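Uncharacterized protein YppE (Bacillus subtilis, PDB 2IM8) is of unknown function, belongs to the bacterial DUF1798 family and folds as a compact bundle of four helices. Local coordinates at residues A[23-26]-A[27-31]; A[84-87]-A[88-92]; A[68-71]-A[72-76]; A[52-55]-A[56-60]. All blocks are in the same frame, centred on the assembly; numbering follows the deposited sequence.

Interaction 1. Residues A[23-26]-A[27-31]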
# COMPACT_ATOMS: atom_id res chain seq x y z
N ARG A 23 -2.35 13.84 2.71
CA ARG A 23 -1.22 14.69 2.40
C ARG A 23 -1.37 15.22 0.97
O ARG A 23 -1.11 16.40 0.70
CB ARG A 23 0.10 13.92 2.54
CG ARG A 23 1.33 14.81 2.38
CD ARG A 23 2.64 14.01 2.46
NE ARG A 23 2.76 13.36 3.76
CZ ARG A 23 2.59 12.05 3.96
NH1 ARG A 23 2.30 11.25 2.95
NH2 ARG A 23 2.69 11.57 5.19
N TYR A 24 -1.82 14.35 0.07
CA TYR A 24 -2.02 14.71 -1.34
C TYR A 24 -3.03 15.85 -1.48
O TYR A 24 -2.74 16.85 -2.14
CB TYR A 24 -2.53 13.48 -2.11
CG TYR A 24 -2.95 13.77 -3.54
CD1 TYR A 24 -2.01 13.90 -4.56
CD2 TYR A 24 -4.30 13.93 -3.85
CE1 TYR A 24 -2.41 14.18 -5.87
CE2 TYR A 24 -4.70 14.21 -5.15
CZ TYR A 24 -3.76 14.33 -6.16
OH TYR A 24 -4.17 14.63 -7.45
N GLN A 25 -4.19 15.69 -0.86
CA GLN A 25 -5.25 16.69 -0.92
C GLN A 25 -4.78 18.00 -0.31
O GLN A 25 -5.05 19.07 -0.85
CB GLN A 25 -6.49 16.19 -0.17
CG GLN A 25 -7.53 17.27 0.09
CD GLN A 25 -8.77 16.74 0.81
OE1 GLN A 25 -8.66 15.94 1.75
NE2 GLN A 25 -9.94 17.20 0.40
N GLU A 26 -4.07 17.93 0.81
CA GLU A 26 -3.59 19.16 1.44
C GLU A 26 -2.58 19.84 0.52
O GLU A 26 -2.53 21.07 0.44
CB GLU A 26 -2.94 18.86 2.80
CG GLU A 26 -2.47 20.11 3.53
CD GLU A 26 -3.55 21.18 3.61
OE1 GLU A 26 -4.66 20.88 4.11
OE2 GLU A 26 -3.29 22.33 3.16
N GLY A 27 -1.78 19.05 -0.18
CA GLY A 27 -0.81 19.61 -1.10
C GLY A 27 -1.44 20.28 -2.30
O GLY A 27 -0.91 21.26 -2.82
N LYS A 28 -2.58 19.76 -2.76
CA LYS A 28 -3.26 20.34 -3.90
C LYS A 28 -3.91 21.66 -3.51
O LYS A 28 -3.86 22.64 -4.25
CB LYS A 28 -4.33 19.39 -4.44
CG LYS A 28 -3.78 18.22 -5.23
CD LYS A 28 -3.19 18.69 -6.55
CE LYS A 28 -2.93 17.51 -7.47
NZ LYS A 28 -2.58 17.95 -8.84
N ASN A 29 -4.52 21.67 -2.32
CA ASN A 29 -5.21 22.85 -1.81
C ASN A 29 -4.26 24.00 -1.50
O ASN A 29 -4.45 25.12 -1.96
CB ASN A 29 -6.00 22.49 -0.55
CG ASN A 29 -7.13 21.51 -0.83
OD1 ASN A 29 -7.78 21.01 0.09
ND2 ASN A 29 -7.37 21.23 -2.11
N SER A 30 -3.24 23.71 -0.71
CA SER A 30 -2.25 24.70 -0.31
C SER A 30 -0.89 24.03 -0.32
O SER A 30 -0.43 23.51 0.69
CB SER A 30 -2.57 25.22 1.09
OG SER A 30 -1.73 26.31 1.43
N ASN A 31 -0.25 24.05 -1.49
CA ASN A 31 1.04 23.43 -1.70
C ASN A 31 2.13 23.75 -0.68
O ASN A 31 2.24 24.89 -0.21
CB ASN A 31 1.57 23.80 -3.09
CG ASN A 31 2.94 23.23 -3.34
OD1 ASN A 31 3.08 22.09 -3.79
ND2 ASN A 31 3.98 24.00 -3.02

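Interaction 2. Residues A[84-87]-A[88-92]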
# COMPACT_ATOMS: atom_id res chain seq x y z
N GLU A 84 3.71 4.86 -6.30
CA GLU A 84 3.32 6.10 -6.97
C GLU A 84 2.53 6.92 -5.95
O GLU A 84 2.75 8.13 -5.81
CB GLU A 84 2.47 5.83 -8.20
CG GLU A 84 1.81 7.10 -8.76
CD GLU A 84 1.17 6.92 -10.13
OE1 GLU A 84 0.69 5.81 -10.44
OE2 GLU A 84 1.14 7.92 -10.89
N LEU A 85 1.62 6.26 -5.24
CA LEU A 85 0.80 6.91 -4.22
C LEU A 85 1.69 7.62 -3.21
O LEU A 85 1.44 8.77 -2.86
CB LEU A 85 -0.10 5.86 -3.54
CG LEU A 85 -0.62 5.94 -2.09
CD1 LEU A 85 -0.83 7.37 -1.61
CD2 LEU A 85 -1.92 5.14 -2.01
N VAL A 86 2.76 6.95 -2.77
CA VAL A 86 3.66 7.57 -1.80
C VAL A 86 4.34 8.82 -2.36
O VAL A 86 4.28 9.89 -1.74
CB VAL A 86 4.73 6.57 -1.32
CG1 VAL A 86 5.77 7.30 -0.46
CG2 VAL A 86 4.07 5.46 -0.50
N LEU A 87 4.97 8.71 -3.52
CA LEU A 87 5.64 9.87 -4.11
C LEU A 87 4.67 11.03 -4.35
O LEU A 87 4.94 12.19 -4.00
CB LEU A 87 6.28 9.48 -5.45
CG LEU A 87 6.93 10.63 -6.24
CD1 LEU A 87 8.00 11.34 -5.40
CD2 LEU A 87 7.52 10.08 -7.53
N GLN A 88 3.53 10.72 -4.96
CA GLN A 88 2.57 11.76 -5.27
C GLN A 88 1.95 12.44 -4.05
O GLN A 88 1.49 13.58 -4.14
CB GLN A 88 1.48 11.21 -6.19
CG GLN A 88 2.02 10.76 -7.56
CD GLN A 88 2.73 11.87 -8.32
OE1 GLN A 88 2.27 13.01 -8.35
NE2 GLN A 88 3.85 11.53 -8.96
N SER A 89 1.96 11.76 -2.90
CA SER A 89 1.41 12.38 -1.70
C SER A 89 2.26 13.61 -1.38
O SER A 89 1.76 14.59 -0.84
CB SER A 89 1.41 11.40 -0.52
OG SER A 89 2.72 11.14 -0.03
N TYR A 90 3.54 13.56 -1.75
CA TYR A 90 4.46 14.67 -1.51
C TYR A 90 4.52 15.69 -2.64
O TYR A 90 4.50 16.88 -2.38
CB TYR A 90 5.87 14.14 -1.24
CG TYR A 90 5.94 13.31 0.01
CD1 TYR A 90 6.00 13.92 1.26
CD2 TYR A 90 5.90 11.92 -0.06
CE1 TYR A 90 6.01 13.16 2.42
CE2 TYR A 90 5.91 11.15 1.09
CZ TYR A 90 5.97 11.78 2.33
OH TYR A 90 5.99 11.04 3.48
N VAL A 91 4.60 15.20 -3.88
CA VAL A 91 4.72 16.09 -5.04
C VAL A 91 3.40 16.40 -5.77
O VAL A 91 3.31 17.35 -6.54
CB VAL A 91 5.75 15.53 -6.06
CG1 VAL A 91 7.08 15.32 -5.36
CG2 VAL A 91 5.26 14.21 -6.64
N HIS A 92 2.38 15.57 -5.51
CA HIS A 92 1.04 15.73 -6.08
C HIS A 92 0.92 16.27 -7.51
O HIS A 92 0.14 17.19 -7.76
CB HIS A 92 0.20 16.60 -5.15
CG HIS A 92 0.80 17.95 -4.86
ND1 HIS A 92 0.77 18.99 -5.76
CD2 HIS A 92 1.45 18.41 -3.77
CE1 HIS A 92 1.38 20.04 -5.24
NE2 HIS A 92 1.79 19.72 -4.02

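Interaction 3. Residues A[68-71]-A[72-76]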
# COMPACT_ATOMS: atom_id res chain seq x y z
N LYS A 68 -9.70 -17.66 -1.18
CA LYS A 68 -10.96 -17.49 -1.89
C LYS A 68 -11.05 -16.20 -2.72
O LYS A 68 -11.46 -16.24 -3.88
CB LYS A 68 -12.10 -17.53 -0.87
CG LYS A 68 -13.50 -17.39 -1.43
CD LYS A 68 -13.98 -18.64 -2.15
CE LYS A 68 -13.67 -18.60 -3.64
NZ LYS A 68 -14.24 -19.78 -4.35
N TYR A 69 -10.63 -15.08 -2.14
CA TYR A 69 -10.75 -13.80 -2.84
C TYR A 69 -9.49 -13.01 -3.21
O TYR A 69 -9.60 -11.85 -3.61
CB TYR A 69 -11.67 -12.87 -2.05
CG TYR A 69 -13.03 -13.45 -1.77
CD1 TYR A 69 -13.76 -14.08 -2.78
CD2 TYR A 69 -13.62 -13.32 -0.52
CE1 TYR A 69 -15.05 -14.57 -2.54
CE2 TYR A 69 -14.90 -13.81 -0.26
CZ TYR A 69 -15.60 -14.43 -1.28
OH TYR A 69 -16.87 -14.91 -1.04
N VAL A 70 -8.31 -13.60 -3.10
CA VAL A 70 -7.09 -12.88 -3.47
C VAL A 70 -6.19 -13.76 -4.34
O VAL A 70 -5.95 -14.92 -4.01
CB VAL A 70 -6.28 -12.43 -2.23
CG1 VAL A 70 -5.88 -13.63 -1.40
CG2 VAL A 70 -5.05 -11.65 -2.67
N HIS A 71 -5.69 -13.20 -5.44
CA HIS A 71 -4.82 -13.94 -6.34
C HIS A 71 -3.51 -13.21 -6.64
O HIS A 71 -3.38 -12.01 -6.37
CB HIS A 71 -5.57 -14.24 -7.64
CG HIS A 71 -6.79 -15.08 -7.42
ND1 HIS A 71 -6.73 -16.36 -6.92
CD2 HIS A 71 -8.11 -14.80 -7.56
CE1 HIS A 71 -7.95 -16.84 -6.77
NE2 HIS A 71 -8.81 -15.90 -7.15
N LYS A 72 -2.55 -13.94 -7.20
CA LYS A 72 -1.21 -13.41 -7.50
C LYS A 72 -1.13 -12.07 -8.24
O LYS A 72 -0.45 -11.14 -7.77
CB LYS A 72 -0.42 -14.46 -8.30
CG LYS A 72 1.08 -14.20 -8.35
CD LYS A 72 1.78 -15.09 -9.37
CE LYS A 72 1.45 -14.67 -10.80
NZ LYS A 72 2.30 -15.38 -11.81
N GLU A 73 -1.79 -11.96 -9.39
CA GLU A 73 -1.74 -10.72 -10.16
C GLU A 73 -2.14 -9.50 -9.34
O GLU A 73 -1.57 -8.42 -9.47
CB GLU A 73 -2.66 -10.82 -11.39
CG GLU A 73 -2.30 -11.93 -12.34
CD GLU A 73 -2.87 -13.28 -11.92
OE1 GLU A 73 -3.44 -13.38 -10.81
OE2 GLU A 73 -2.73 -14.23 -12.71
N GLN A 74 -3.14 -9.70 -8.49
CA GLN A 74 -3.65 -8.65 -7.62
C GLN A 74 -2.54 -8.21 -6.66
O GLN A 74 -2.28 -7.01 -6.50
CB GLN A 74 -4.86 -9.20 -6.88
CG GLN A 74 -5.61 -8.28 -5.96
CD GLN A 74 -6.85 -8.97 -5.44
OE1 GLN A 74 -6.84 -10.18 -5.18
NE2 GLN A 74 -7.93 -8.21 -5.27
N ILE A 75 -1.87 -9.18 -6.05
CA ILE A 75 -0.80 -8.87 -5.11
C ILE A 75 0.33 -8.13 -5.82
O ILE A 75 0.78 -7.09 -5.35
CB ILE A 75 -0.24 -10.15 -4.45
CG1 ILE A 75 -1.31 -10.79 -3.56
CG2 ILE A 75 0.99 -9.81 -3.61
CD1 ILE A 75 -1.81 -9.87 -2.45
N GLU A 76 0.76 -8.67 -6.95
CA GLU A 76 1.85 -8.08 -7.73
C GLU A 76 1.61 -6.63 -8.17
O GLU A 76 2.56 -5.84 -8.26
CB GLU A 76 2.15 -8.96 -8.95
CG GLU A 76 2.62 -10.36 -8.59
CD GLU A 76 2.89 -11.23 -9.81
OE1 GLU A 76 1.99 -11.35 -10.68
OE2 GLU A 76 3.99 -11.81 -9.91
O HOH W 1 -10.33 -9.58 -4.51

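Interaction 4. Residues A[52-55]-A[56-60]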
# COMPACT_ATOMS: atom_id res chain seq x y z
N ALA A 52 7.68 -4.63 -0.60
CA ALA A 52 8.34 -5.85 -1.07
C ALA A 52 8.17 -7.01 -0.09
O ALA A 52 7.84 -8.13 -0.49
CB ALA A 52 9.83 -5.58 -1.33
N ARG A 53 8.40 -6.74 1.19
CA ARG A 53 8.27 -7.77 2.22
C ARG A 53 6.82 -8.22 2.36
O ARG A 53 6.54 -9.39 2.61
CB ARG A 53 8.77 -7.23 3.56
CG ARG A 53 10.22 -6.78 3.51
CD ARG A 53 10.62 -5.99 4.73
NE ARG A 53 11.94 -5.39 4.55
CZ ARG A 53 12.52 -4.58 5.43
NH1 ARG A 53 11.90 -4.27 6.56
NH2 ARG A 53 13.73 -4.08 5.18
N TRP A 54 5.90 -7.28 2.18
CA TRP A 54 4.47 -7.57 2.28
C TRP A 54 4.08 -8.51 1.14
O TRP A 54 3.45 -9.54 1.37
CB TRP A 54 3.65 -6.28 2.18
CG TRP A 54 2.19 -6.52 2.16
CD1 TRP A 54 1.38 -6.75 3.23
CD2 TRP A 54 1.35 -6.57 1.00
NE1 TRP A 54 0.08 -6.95 2.81
CE2 TRP A 54 0.04 -6.84 1.44
CE3 TRP A 54 1.59 -6.41 -0.38
CZ2 TRP A 54 -1.04 -6.96 0.56
CZ3 TRP A 54 0.52 -6.53 -1.26
CH2 TRP A 54 -0.78 -6.80 -0.78
N ALA A 55 4.45 -8.13 -0.09
CA ALA A 55 4.14 -8.94 -1.27
C ALA A 55 4.65 -10.37 -1.14
O ALA A 55 3.93 -11.33 -1.43
CB ALA A 55 4.73 -8.28 -2.53
N GLU A 56 5.90 -10.52 -0.70
CA GLU A 56 6.46 -11.85 -0.54
C GLU A 56 5.64 -12.65 0.47
O GLU A 56 5.39 -13.83 0.27
CB GLU A 56 7.94 -11.76 -0.11
CG GLU A 56 8.33 -12.63 1.09
CD GLU A 56 8.40 -11.83 2.39
OE1 GLU A 56 9.23 -10.90 2.48
OE2 GLU A 56 7.62 -12.13 3.32
N GLY A 57 5.20 -11.99 1.54
CA GLY A 57 4.39 -12.68 2.54
C GLY A 57 3.01 -12.99 1.99
O GLY A 57 2.47 -14.07 2.22
N ALA A 58 2.43 -12.03 1.27
CA ALA A 58 1.10 -12.20 0.68
C ALA A 58 1.14 -13.36 -0.30
O ALA A 58 0.27 -14.22 -0.29
CB ALA A 58 0.66 -10.91 -0.04
N LEU A 59 2.16 -13.38 -1.16
CA LEU A 59 2.28 -14.46 -2.13
C LEU A 59 2.44 -15.82 -1.43
O LEU A 59 1.87 -16.82 -1.87
CB LEU A 59 3.46 -14.20 -3.06
CG LEU A 59 3.25 -13.04 -4.03
CD1 LEU A 59 4.54 -12.80 -4.80
CD2 LEU A 59 2.09 -13.35 -4.99
N GLU A 60 3.21 -15.85 -0.35
CA GLU A 60 3.40 -17.09 0.41
C GLU A 60 2.03 -17.55 0.91
O GLU A 60 1.66 -18.72 0.79
CB GLU A 60 4.32 -16.87 1.61
CG GLU A 60 5.80 -16.73 1.26
CD GLU A 60 6.68 -16.64 2.49
OE1 GLU A 60 6.54 -17.50 3.39
OE2 GLU A 60 7.52 -15.71 2.55

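Interaction 1. Residues A[23-26]-A[27-31]
Y24 and K28, one helical turn apart, make the main side-chain contact, a CH-pi interaction. The methylene CG of K28 stands over one face of the Y24 ring, 4.2 Å from its centroid and offset toward the rim. Y24 turns its CG away from the backbone N (chi1 172°), which carries the ring toward the turn after helix 72-91. The lysine chain crosses the ring obliquely, with CG over the face and CE beside the hydroxyl, 3.1 Å from Y24 OH.

Those ends look elsewhere for partners: Y24 OH bonds to I94 O, while K28 NZ has weak bonds to H92 O and I94 O. F99 stacks on the Y24 ring.

Backbone hydrogen bonds hold the last turn of helix 3-29. N29 N donates to Q25 O at 3.0 Å, and S30 N donates to E26 O at 3.0 Å, although S30 has already left helical geometry. Nearer the surface, the E26 carboxylate makes a van der Waals contact with the S30 methylene, OE2 to CB 3.6 Å.

Chemically, the lysine is used in two ways: its aliphatic part packs on an aromatic face, and its ammonium reaches, only by weak bonds, the carbonyls of the turn that follows helix 72-91.

Interaction 2. Residues A[84-87]-A[88-92]
S89 bends its hydroxyl back onto V86 because chi1 of 71° places OG between its own backbone N and carbonyl carbon. From there OG donates to V86 O over 2.6 Å, three residues back, with the donor tilted 17° from the carbonyl plane. Q88 is set by a different pair of rotations: chi1 (-64°) puts CG opposite the carbonyl carbon and 3.9 Å from E84 CG, and the bend at chi2 then turns the amide, whose OE1 receives H93 N and I94 N beyond the helix. The carboxylate and amide planes are nearly perpendicular.

The backbone bonds change character toward the helix end. Q88 N reaches E84 O in the regular way at 2.8 Å, but L87 O takes both V91 N and Y90 N, each at 3.0 Å, the second from above the carbonyl plane. Apolar contacts line the same turn: L87 CG meets V91 CG2 at 4.0 Å, and V86 CG1 lies beside Y90 CE2.

S89 OG also bonds to R23 NH1. Side chains thus supplement the backbone bonds of the ending helix: a serine gives V86 O an extra donor, and a glutamine supplies an acceptor for amides of the following turn.

Interaction 3. Residues A[68-71]-A[72-76]
Q74 reaches back to H71, the N-cap residue of helix 72-91, and accepts its backbone N-H. The bond from H71 N to Q74 OE1 measures 3.2 Å with an angle of 154° at the hydrogen, and the donor lies in the plane of the glutamine carbonyl. This is the half of a capping box in which the side chain at N3 serves the amide of the N-cap; the reciprocal half, from the H71 side chain to Q74 N, is not made. Besides H71 N, the same oxygen lies 3.2 Å from V70 CA and 3.4 Å from V70 CG2, so it rests against the residue preceding the cap.

What places the amide is a straight chain: chi1 of -177° swings CG to the far side from Q74 N, and the side chain stays extended as it crosses that of V70 at about a right angle. Its other end is held too, for a water accepts from Q74 NE2 at 2.9 Å and donates to Y69 O. With an alanine in its place, H71 N would probably lose its acceptor, and the water its link from Y69 O to the helix.

Beside this bond, V70 CG2 touches I75 CD1 at 3.7 Å, the N'-to-N4 contact of a hydrophobic staple, and I75 N donates to H71 O at 3.2 Å. Outward, E116 of helix 96-121 accepts from K68 N and Y69 N, while V70 packs on I62 of helix 36-64. I75 packs on V113 of helix 96-121 and on W54 and A58 of helix 36-64.

Interaction 4. Residues A[52-55]-A[56-60]
A58 N donates to W54 O at 2.7 Å, nearly along the C=O axis, and L59 N makes an equally short bond to A55 O one residue on. These are ordinary bonds within the second half of helix 36-64, joined by G57 N to R53 O at 3.1 Å.

Over this frame the W54 indole meets A58. The methyl CB sits above the six-membered ring, 4.2 Å from its centroid and only 6° off the normal, a CH-pi contact directly over the face. The first torsion carries the indole away from the backbone N, and chi2 of 81° turns the plane broadside to the methyl four residues ahead.

E56 behaves differently. Its first torsion, 131°, is far from a staggered value, and it folds the carboxylate back over the R53 carbonyl, where oxygen faces oxygen without a proton to join them; the placing of this end is therefore doubtful. With an alanine here, the neighbourhood of R53 would probably lose a negative charge, one that does not touch the guanidinium, while the salt bridge of R53 with E49 should be little affected.

W54 faces the interior: NE1 bonds to T10 of helix 3-29, beside L6, M9 and M13, while I75 and V78 of helix 72-91 and T109, L110 and V113 of helix 96-121 also meet the indole. Helix 36-64 thereby places one large ring among all three other helices.

Read from the N terminus, the four contacts follow one another in series, each closing no more than a turn or cap, so none nests in or crosses another. Interaction 1 ends helix 3-29, interaction 4 lies within helix 36-64, interaction 3 starts helix 72-91 and interaction 2 ends it. In space they form two pairs on opposite sides of the chain's centre. Interactions 1 and 2 meet where R23 NH1 lies 3.0 Å from S89 OG, tying the ends of helices 3-29 and 72-91. Interactions 3 and 4 meet through I75 and K72 packing on W54, A58 and L59. The centres of interactions 1 and 3 are about 32 Å apart.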